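Local coordinates for peptide-binding protein (PDB 6SQX) that acts as a secreted NlpC/P60-family endopeptidase that cleaves the peptidoglycan of potentially competing bacteria, at residues K409-K421 / R431-I444. Sequence-based numbering, arbitrary orientation.
Sequences KVAIMFNAPWGVK and RALVGQTLITPIGI. With EDO (1,2-ethanediol), chain J.
Asn-415 reaches across to Thr-440 in an antiparallel ladder at the edge of the NlpC/P60 beta-sheet, its ND2 donating to Thr-440 OG1 over 3.0 Å. The bond is bent (143° at the hydrogen), and OG1 sits 25° out of the amide plane. Asn-415 CG lies between its own backbone N and carbonyl carbon (chi1 71°), which brings the amide end nearer the neighbouring strand. Thr-440 OG1 in turn donates to Pro-441 O, so the hydroxyl both accepts a hydrogen bond and donates one. Around this pair the backbones of Met-413 and Thr-440, then of Asn-415 and Leu-438, exchange hydrogen bonds in both directions.

On the same face, the extended Met-413 chain runs at about a right angle to Ile-442, whose CD1 lies 3.8 Å from Met-413 CG. Ile-444 lies between the two ladders: its CD1 touches Met-413 CE and Pro-417 CB, both at 3.9 Å, while its CG2 packs on Val-420 CG2 at 3.7 Å. On the other face Phe-414 presents CE1 to Thr-437 CG2 at 3.4 Å, and Leu-327 and Leu-331 of helix 326-334 also touch the Phe-414 side chain.

Between Asn-415 and Gly-419 the register shifts by one residue, and a second, separate ladder pairs Val-420 with Ala-432 in the hairpin of strands 419-424 and 429-433. Trp-418 O receives Val-434 N at the turn into it; Trp-418 NE1 comes within 3.5 Å of Leu-433 CD2, and the ring meets Phe-173 edge-to-face.

In the next shell, Asn-415 OD1 is hydrogen-bonded to His-395 NE2, as expected if Asn-415 is the polar third member of the NlpC/P60 Cys-His-polar triad and orients the histidine. A 1,2-ethanediol molecule, probably from the crystallisation liquor, sits beside Pro-417 and Gly-419, its O2 donating to Gly-419 O at 2.9 Å.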
ATOM      1  N   LYS A 409     -11.057  21.372 -19.446  1.00 33.51           N
ATOM      2  CA  LYS A 409     -11.391  20.722 -18.183  1.00 30.77           C
ATOM      3  C   LYS A 409     -10.978  19.258 -18.264  1.00 30.03           C
ATOM      4  O   LYS A 409     -11.437  18.529 -19.152  1.00 31.73           O
ATOM      5  CB  LYS A 409     -12.893  20.860 -17.952  1.00 33.66           C
ATOM      6  CG  LYS A 409     -13.395  20.356 -16.631  1.00 37.63           C
ATOM      7  CD  LYS A 409     -14.905  20.503 -16.588  1.00 42.36           C
ATOM      8  CE  LYS A 409     -15.472  20.202 -15.224  1.00 44.41           C
ATOM      9  NZ  LYS A 409     -16.962  20.317 -15.293  1.00 46.10           N
ATOM     10  N   VAL A 410     -10.110  18.827 -17.352  1.00 28.40           N
ATOM     11  CA  VAL A 410      -9.622  17.453 -17.318  1.00 26.40           C
ATOM     12  C   VAL A 410      -9.888  16.847 -15.947  1.00 23.49           C
ATOM     13  O   VAL A 410      -9.857  17.542 -14.925  1.00 24.66           O
ATOM     14  CB  VAL A 410      -8.126  17.329 -17.709  1.00 27.47           C
ATOM     15  CG1 VAL A 410      -7.870  17.977 -19.092  1.00 28.69           C
ATOM     16  CG2 VAL A 410      -7.197  17.898 -16.638  1.00 27.11           C
ATOM     17  N   ALA A 411     -10.196  15.555 -15.932  1.00 22.41           N
ATOM     18  CA  ALA A 411     -10.300  14.813 -14.682  1.00 22.99           C
ATOM     19  C   ALA A 411      -8.903  14.501 -14.126  1.00 23.53           C
ATOM     20  O   ALA A 411      -7.957  14.258 -14.883  1.00 23.83           O
ATOM     21  CB  ALA A 411     -11.081  13.526 -14.921  1.00 24.16           C
ATOM     22  N   ILE A 412      -8.782  14.475 -12.784  1.00 22.08           N
ATOM     23  CA  ILE A 412      -7.486  14.323 -12.113  1.00 21.32           C
ATOM     24  C   ILE A 412      -7.548  13.272 -11.007  1.00 20.69           C
ATOM     25  O   ILE A 412      -8.624  12.914 -10.507  1.00 21.24           O
ATOM     26  CB  ILE A 412      -6.957  15.659 -11.533  1.00 22.72           C
ATOM     27  CG1 ILE A 412      -7.989  16.208 -10.531  1.00 24.38           C
ATOM     28  CG2 ILE A 412      -6.728  16.699 -12.649  1.00 22.38           C
ATOM     29  CD1 ILE A 412      -7.435  17.199  -9.558  1.00 27.30           C
ATOM     30  N   MET A 413      -6.368  12.773 -10.628  1.00 19.54           N
ATOM     31  CA  MET A 413      -6.295  11.790  -9.554  1.00 18.30           C
ATOM     32  C   MET A 413      -4.985  11.930  -8.783  1.00 18.14           C
ATOM     33  O   MET A 413      -3.951  12.345  -9.322  1.00 18.50           O
ATOM     34  CB  MET A 413      -6.443  10.349 -10.112  1.00 18.70           C
ATOM     35  CG  MET A 413      -5.391  10.064 -11.237  1.00 19.67           C
ATOM     36  SD  MET A 413      -5.448   8.299 -11.650  1.00 20.54           S
ATOM     37  CE  MET A 413      -4.315   8.231 -13.021  1.00 20.31           C
ATOM     38  N   PHE A 414      -5.035  11.533  -7.518  1.00 17.91           N
ATOM     39  CA  PHE A 414      -3.848  11.403  -6.676  1.00 17.68           C
ATOM     40  C   PHE A 414      -3.364   9.969  -6.833  1.00 16.75           C
ATOM     41  O   PHE A 414      -4.167   9.027  -6.658  1.00 17.24           O
ATOM     42  CB  PHE A 414      -4.250  11.667  -5.227  1.00 18.48           C
ATOM     43  CG  PHE A 414      -3.175  11.383  -4.224  1.00 18.03           C
ATOM     44  CD1 PHE A 414      -1.993  12.122  -4.208  1.00 18.55           C
ATOM     45  CD2 PHE A 414      -3.385  10.451  -3.210  1.00 19.39           C
ATOM     46  CE1 PHE A 414      -1.014  11.887  -3.223  1.00 18.54           C
ATOM     47  CE2 PHE A 414      -2.422  10.227  -2.233  1.00 19.99           C
ATOM     48  CZ  PHE A 414      -1.237  10.956  -2.228  1.00 18.88           C
ATOM     49  N   ASN A 415      -2.103   9.758  -7.215  1.00 16.59           N
ATOM     50  CA  ASN A 415      -1.686   8.389  -7.503  1.00 16.70           C
ATOM     51  C   ASN A 415      -0.169   8.263  -7.493  1.00 16.33           C
ATOM     52  O   ASN A 415       0.552   9.270  -7.516  1.00 17.10           O
ATOM     53  CB  ASN A 415      -2.338   7.882  -8.818  1.00 17.82           C
ATOM     54  CG  ASN A 415      -1.789   8.543 -10.110  1.00 16.89           C
ATOM     55  OD1 ASN A 415      -1.397   7.860 -11.057  1.00 18.02           O
ATOM     56  ND2 ASN A 415      -1.803   9.867 -10.165  1.00 18.90           N
ATOM     57  N   ALA A 416       0.316   7.020  -7.449  1.00 17.05           N
ATOM     58  CA  ALA A 416       1.731   6.688  -7.541  1.00 16.10           C
ATOM     59  C   ALA A 416       1.892   5.824  -8.782  1.00 15.73           C
ATOM     60  O   ALA A 416       1.669   4.609  -8.728  1.00 17.74           O
ATOM     61  CB  ALA A 416       2.229   5.932  -6.298  1.00 16.55           C
ATOM     62  N   PRO A 417       2.238   6.408  -9.923  1.00 17.45           N
ATOM     63  CA  PRO A 417       2.452   5.621 -11.140  1.00 18.46           C
ATOM     64  C   PRO A 417       3.930   5.401 -11.399  1.00 18.10           C
ATOM     65  O   PRO A 417       4.740   6.289 -11.085  1.00 21.03           O
ATOM     66  CB  PRO A 417       1.877   6.528 -12.222  1.00 19.23           C
ATOM     67  CG  PRO A 417       2.214   7.944 -11.741  1.00 20.23           C
ATOM     68  CD  PRO A 417       2.175   7.859 -10.184  1.00 18.86           C
ATOM     69  N   TRP A 418       4.312   4.285 -12.010  1.00 18.29           N
ATOM     70  CA  TRP A 418       5.677   4.117 -12.454  1.00 17.08           C
ATOM     71  C   TRP A 418       5.884   4.781 -13.801  1.00 18.02           C
ATOM     72  O   TRP A 418       6.736   5.657 -13.943  1.00 20.14           O
ATOM     73  CB  TRP A 418       6.053   2.620 -12.540  1.00 17.75           C
ATOM     74  CG  TRP A 418       7.422   2.460 -13.113  1.00 18.11           C
ATOM     75  CD1 TRP A 418       7.763   2.006 -14.348  1.00 19.06           C
ATOM     76  CD2 TRP A 418       8.651   2.858 -12.471  1.00 18.12           C
ATOM     77  NE1 TRP A 418       9.148   2.038 -14.513  1.00 18.76           N
ATOM     78  CE2 TRP A 418       9.703   2.595 -13.376  1.00 19.49           C
ATOM     79  CE3 TRP A 418       8.958   3.426 -11.220  1.00 18.79           C
ATOM     80  CZ2 TRP A 418      11.036   2.827 -13.058  1.00 20.03           C
ATOM     81  CZ3 TRP A 418      10.278   3.680 -10.914  1.00 20.77           C
ATOM     82  CH2 TRP A 418      11.309   3.382 -11.837  1.00 20.81           C
ATOM     83  N   GLY A 419       5.133   4.383 -14.816  1.00 19.76           N
ATOM     84  CA  GLY A 419       5.278   4.989 -16.130  1.00 20.70           C
ATOM     85  C   GLY A 419       4.168   4.534 -17.044  1.00 21.18           C
ATOM     86  O   GLY A 419       3.540   3.491 -16.818  1.00 23.73           O
ATOM     87  N   VAL A 420       3.918   5.311 -18.047  1.00 20.05           N
ATOM     88  CA  VAL A 420       2.849   4.960 -18.986  1.00 19.04           C
ATOM     89  C   VAL A 420       3.444   4.144 -20.120  1.00 18.93           C
ATOM     90  O   VAL A 420       4.529   4.464 -20.643  1.00 19.54           O
ATOM     91  CB  VAL A 420       2.163   6.220 -19.539  1.00 21.50           C
ATOM     92  CG1 VAL A 420       0.951   5.823 -20.422  1.00 23.01           C
ATOM     93  CG2 VAL A 420       1.751   7.123 -18.371  1.00 23.38           C
ATOM     94  N   LYS A 421       2.716   3.111 -20.561  1.00 19.76           N
ATOM     95  CA  LYS A 421       3.219   2.271 -21.641  1.00 20.73           C
ATOM     96  C   LYS A 421       3.325   3.048 -22.966  1.00 20.37           C
ATOM     97  O   LYS A 421       2.431   3.816 -23.343  1.00 20.11           O
ATOM     98  CB  LYS A 421       2.312   1.037 -21.843  1.00 24.07           C
ATOM     99  CG  LYS A 421       2.824   0.032 -22.908  1.00 28.08           C
ATOM    100  CD  LYS A 421       2.000  -1.265 -22.966  1.00 33.14           C
ATOM    101  CE  LYS A 421       2.297  -2.030 -24.250  1.00 38.11           C
ATOM    102  NZ  LYS A 421       1.889  -3.448 -24.110  1.00 41.07           N
ATOM    103  N   ARG A 431       8.500   3.010 -21.811  1.00 18.48           N
ATOM    104  CA  ARG A 431       7.760   3.643 -20.720  1.00 19.83           C
ATOM    105  C   ARG A 431       8.012   5.138 -20.744  1.00 19.92           C
ATOM    106  O   ARG A 431       9.158   5.579 -20.896  1.00 19.97           O
ATOM    107  CB  ARG A 431       8.157   3.119 -19.313  1.00 20.45           C
ATOM    108  CG  ARG A 431       7.808   1.636 -19.098  1.00 21.11           C
ATOM    109  CD  ARG A 431       6.282   1.427 -18.962  1.00 21.99           C
ATOM    110  NE  ARG A 431       5.968   0.037 -18.642  1.00 22.55           N
ATOM    111  CZ  ARG A 431       5.933  -0.947 -19.543  1.00 24.37           C
ATOM    112  NH1 ARG A 431       6.179  -0.702 -20.828  1.00 26.14           N
ATOM    113  NH2 ARG A 431       5.609  -2.184 -19.159  1.00 27.49           N
ATOM    114  N   ALA A 432       6.948   5.903 -20.532  1.00 18.69           N
ATOM    115  CA  ALA A 432       7.059   7.332 -20.218  1.00 19.07           C
ATOM    116  C   ALA A 432       7.111   7.382 -18.693  1.00 19.67           C
ATOM    117  O   ALA A 432       6.095   7.206 -18.020  1.00 20.39           O
ATOM    118  CB  ALA A 432       5.865   8.112 -20.763  1.00 19.44           C
ATOM    119  N   LEU A 433       8.313   7.583 -18.149  1.00 18.87           N
ATOM    120  CA  LEU A 433       8.536   7.452 -16.713  1.00 18.43           C
ATOM    121  C   LEU A 433       8.018   8.645 -15.918  1.00 18.69           C
ATOM    122  O   LEU A 433       8.275   9.814 -16.263  1.00 19.32           O
ATOM    123  CB  LEU A 433      10.030   7.343 -16.400  1.00 21.36           C
ATOM    124  CG  LEU A 433      10.814   6.137 -16.909  1.00 26.41           C
ATOM    125  CD1 LEU A 433      12.246   6.288 -16.374  1.00 30.29           C
ATOM    126  CD2 LEU A 433      10.187   4.818 -16.410  1.00 28.04           C
ATOM    127  N   VAL A 434       7.346   8.339 -14.815  1.00 17.96           N
ATOM    128  CA  VAL A 434       6.924   9.302 -13.806  1.00 16.94           C
ATOM    129  C   VAL A 434       7.660   8.974 -12.514  1.00 16.59           C
ATOM    130  O   VAL A 434       8.595   9.678 -12.120  1.00 17.76           O
ATOM    131  CB  VAL A 434       5.391   9.291 -13.646  1.00 18.17           C
ATOM    132  CG1 VAL A 434       4.959  10.281 -12.532  1.00 18.50           C
ATOM    133  CG2 VAL A 434       4.770   9.652 -14.996  1.00 19.86           C
ATOM    134  N   GLY A 435       7.337   7.849 -11.890  1.00 17.35           N
ATOM    135  CA  GLY A 435       8.209   7.298 -10.869  1.00 17.69           C
ATOM    136  C   GLY A 435       8.114   7.947  -9.506  1.00 16.52           C
ATOM    137  O   GLY A 435       9.028   7.749  -8.683  1.00 15.25           O
ATOM    138  N   GLN A 436       7.039   8.682  -9.239  1.00 16.82           N
ATOM    139  CA  GLN A 436       6.849   9.380  -7.967  1.00 15.72           C
ATOM    140  C   GLN A 436       5.367   9.635  -7.785  1.00 15.74           C
ATOM    141  O   GLN A 436       4.623   9.716  -8.773  1.00 17.37           O
ATOM    142  CB  GLN A 436       7.609  10.726  -7.870  1.00 17.26           C
ATOM    143  CG  GLN A 436       7.304  11.689  -9.011  1.00 17.49           C
ATOM    144  CD  GLN A 436       7.931  13.067  -8.833  1.00 19.05           C
ATOM    145  OE1 GLN A 436       7.687  13.735  -7.834  1.00 19.37           O
ATOM    146  NE2 GLN A 436       8.724  13.494  -9.811  1.00 20.19           N
ATOM    147  N   THR A 437       4.945   9.766  -6.523  1.00 15.66           N
ATOM    148  CA  THR A 437       3.563  10.125  -6.233  1.00 14.94           C
ATOM    149  C   THR A 437       3.286  11.552  -6.696  1.00 15.08           C
ATOM    150  O   THR A 437       4.049  12.489  -6.374  1.00 15.59           O
ATOM    151  CB  THR A 437       3.284   9.987  -4.721  1.00 15.35           C
ATOM    152  OG1 THR A 437       3.226   8.577  -4.386  1.00 16.42           O
ATOM    153  CG2 THR A 437       1.980  10.626  -4.274  1.00 16.72           C
ATOM    154  N   LEU A 438       2.173  11.742  -7.397  1.00 16.07           N
ATOM    155  CA  LEU A 438       1.790  13.044  -7.933  1.00 16.11           C
ATOM    156  C   LEU A 438       0.284  13.172  -7.991  1.00 15.24           C
ATOM    157  O   LEU A 438      -0.449  12.165  -7.973  1.00 16.78           O
ATOM    158  CB  LEU A 438       2.266  13.240  -9.374  1.00 17.49           C
ATOM    159  CG  LEU A 438       3.760  13.338  -9.640  1.00 18.55           C
ATOM    160  CD1 LEU A 438       3.931  13.410 -11.153  1.00 19.61           C
ATOM    161  CD2 LEU A 438       4.388  14.579  -8.969  1.00 18.72           C
ATOM    162  N   ILE A 439      -0.189  14.409  -8.101  1.00 15.50           N
ATOM    163  CA  ILE A 439      -1.536  14.662  -8.628  1.00 16.28           C
ATOM    164  C   ILE A 439      -1.419  14.767 -10.144  1.00 16.99           C
ATOM    165  O   ILE A 439      -0.581  15.521 -10.638  1.00 18.44           O
ATOM    166  CB  ILE A 439      -2.148  15.942  -8.044  1.00 17.08           C
ATOM    167  CG1 ILE A 439      -2.206  15.851  -6.514  1.00 17.17           C
ATOM    168  CG2 ILE A 439      -3.560  16.195  -8.630  1.00 19.11           C
ATOM    169  CD1 ILE A 439      -2.429  17.205  -5.861  1.00 19.70           C
ATOM    170  N   THR A 440      -2.164  13.958 -10.900  1.00 17.82           N
ATOM    171  CA  THR A 440      -2.016  13.947 -12.347  1.00 18.27           C
ATOM    172  C   THR A 440      -3.381  13.985 -13.022  1.00 18.46           C
ATOM    173  O   THR A 440      -4.394  13.610 -12.421  1.00 20.08           O
ATOM    174  CB  THR A 440      -1.289  12.681 -12.836  1.00 17.78           C
ATOM    175  OG1 THR A 440      -2.152  11.547 -12.628  1.00 18.72           O
ATOM    176  CG2 THR A 440      -0.015  12.423 -12.117  1.00 18.78           C
ATOM    177  N   PRO A 441      -3.439  14.376 -14.298  1.00 19.00           N
ATOM    178  CA  PRO A 441      -4.622  14.040 -15.112  1.00 20.43           C
ATOM    179  C   PRO A 441      -4.846  12.536 -15.051  1.00 20.20           C
ATOM    180  O   PRO A 441      -3.911  11.762 -14.886  1.00 20.13           O
ATOM    181  CB  PRO A 441      -4.211  14.462 -16.529  1.00 20.27           C
ATOM    182  CG  PRO A 441      -3.159  15.583 -16.288  1.00 19.85           C
ATOM    183  CD  PRO A 441      -2.383  15.039 -15.095  1.00 19.68           C
ATOM    184  N   ILE A 442      -6.098  12.124 -15.249  1.00 20.04           N
ATOM    185  CA  ILE A 442      -6.370  10.698 -15.432  1.00 19.89           C
ATOM    186  C   ILE A 442      -5.533  10.157 -16.586  1.00 20.32           C
ATOM    187  O   ILE A 442      -4.916   9.080 -16.489  1.00 20.15           O
ATOM    188  CB  ILE A 442      -7.878  10.473 -15.693  1.00 21.74           C
ATOM    189  CG1 ILE A 442      -8.707  10.828 -14.452  1.00 22.73           C
ATOM    190  CG2 ILE A 442      -8.146   9.061 -16.172  1.00 22.81           C
ATOM    191  CD1 ILE A 442      -8.585   9.834 -13.310  1.00 24.78           C
ATOM    192  N   GLY A 443      -5.538  10.887 -17.718  1.00 21.10           N
ATOM    193  CA  GLY A 443      -4.764  10.519 -18.892  1.00 21.29           C
ATOM    194  C   GLY A 443      -3.318  10.966 -18.727  1.00 19.99           C
ATOM    195  O   GLY A 443      -2.865  11.921 -19.400  1.00 20.75           O
ATOM    196  N   ILE A 444      -2.590  10.300 -17.815  1.00 20.15           N
ATOM    197  CA  ILE A 444      -1.206  10.703 -17.539  1.00 18.94           C
ATOM    198  C   ILE A 444      -0.431  10.780 -18.842  1.00 18.49           C
ATOM    199  O   ILE A 444      -0.351   9.804 -19.591  1.00 20.08           O
ATOM    200  CB  ILE A 444      -0.501   9.695 -16.608  1.00 19.99           C
ATOM    201  CG1 ILE A 444      -1.231   9.527 -15.285  1.00 21.63           C
ATOM    202  CG2 ILE A 444       0.960  10.160 -16.369  1.00 20.45           C
ATOM    203  CD1 ILE A 444      -0.659   8.374 -14.460  1.00 22.12           C
TER
HETATM  204  C1  EDO J 508       0.975   4.075 -14.307  1.00 35.98           C
HETATM  205  O1  EDO J 508       2.130   3.265 -14.035  1.00 35.09           O
HETATM  206  C2  EDO J 508      -0.005   3.459 -15.299  1.00 34.51           C
HETATM  207  O2  EDO J 508       0.673   3.243 -16.547  1.00 39.34           O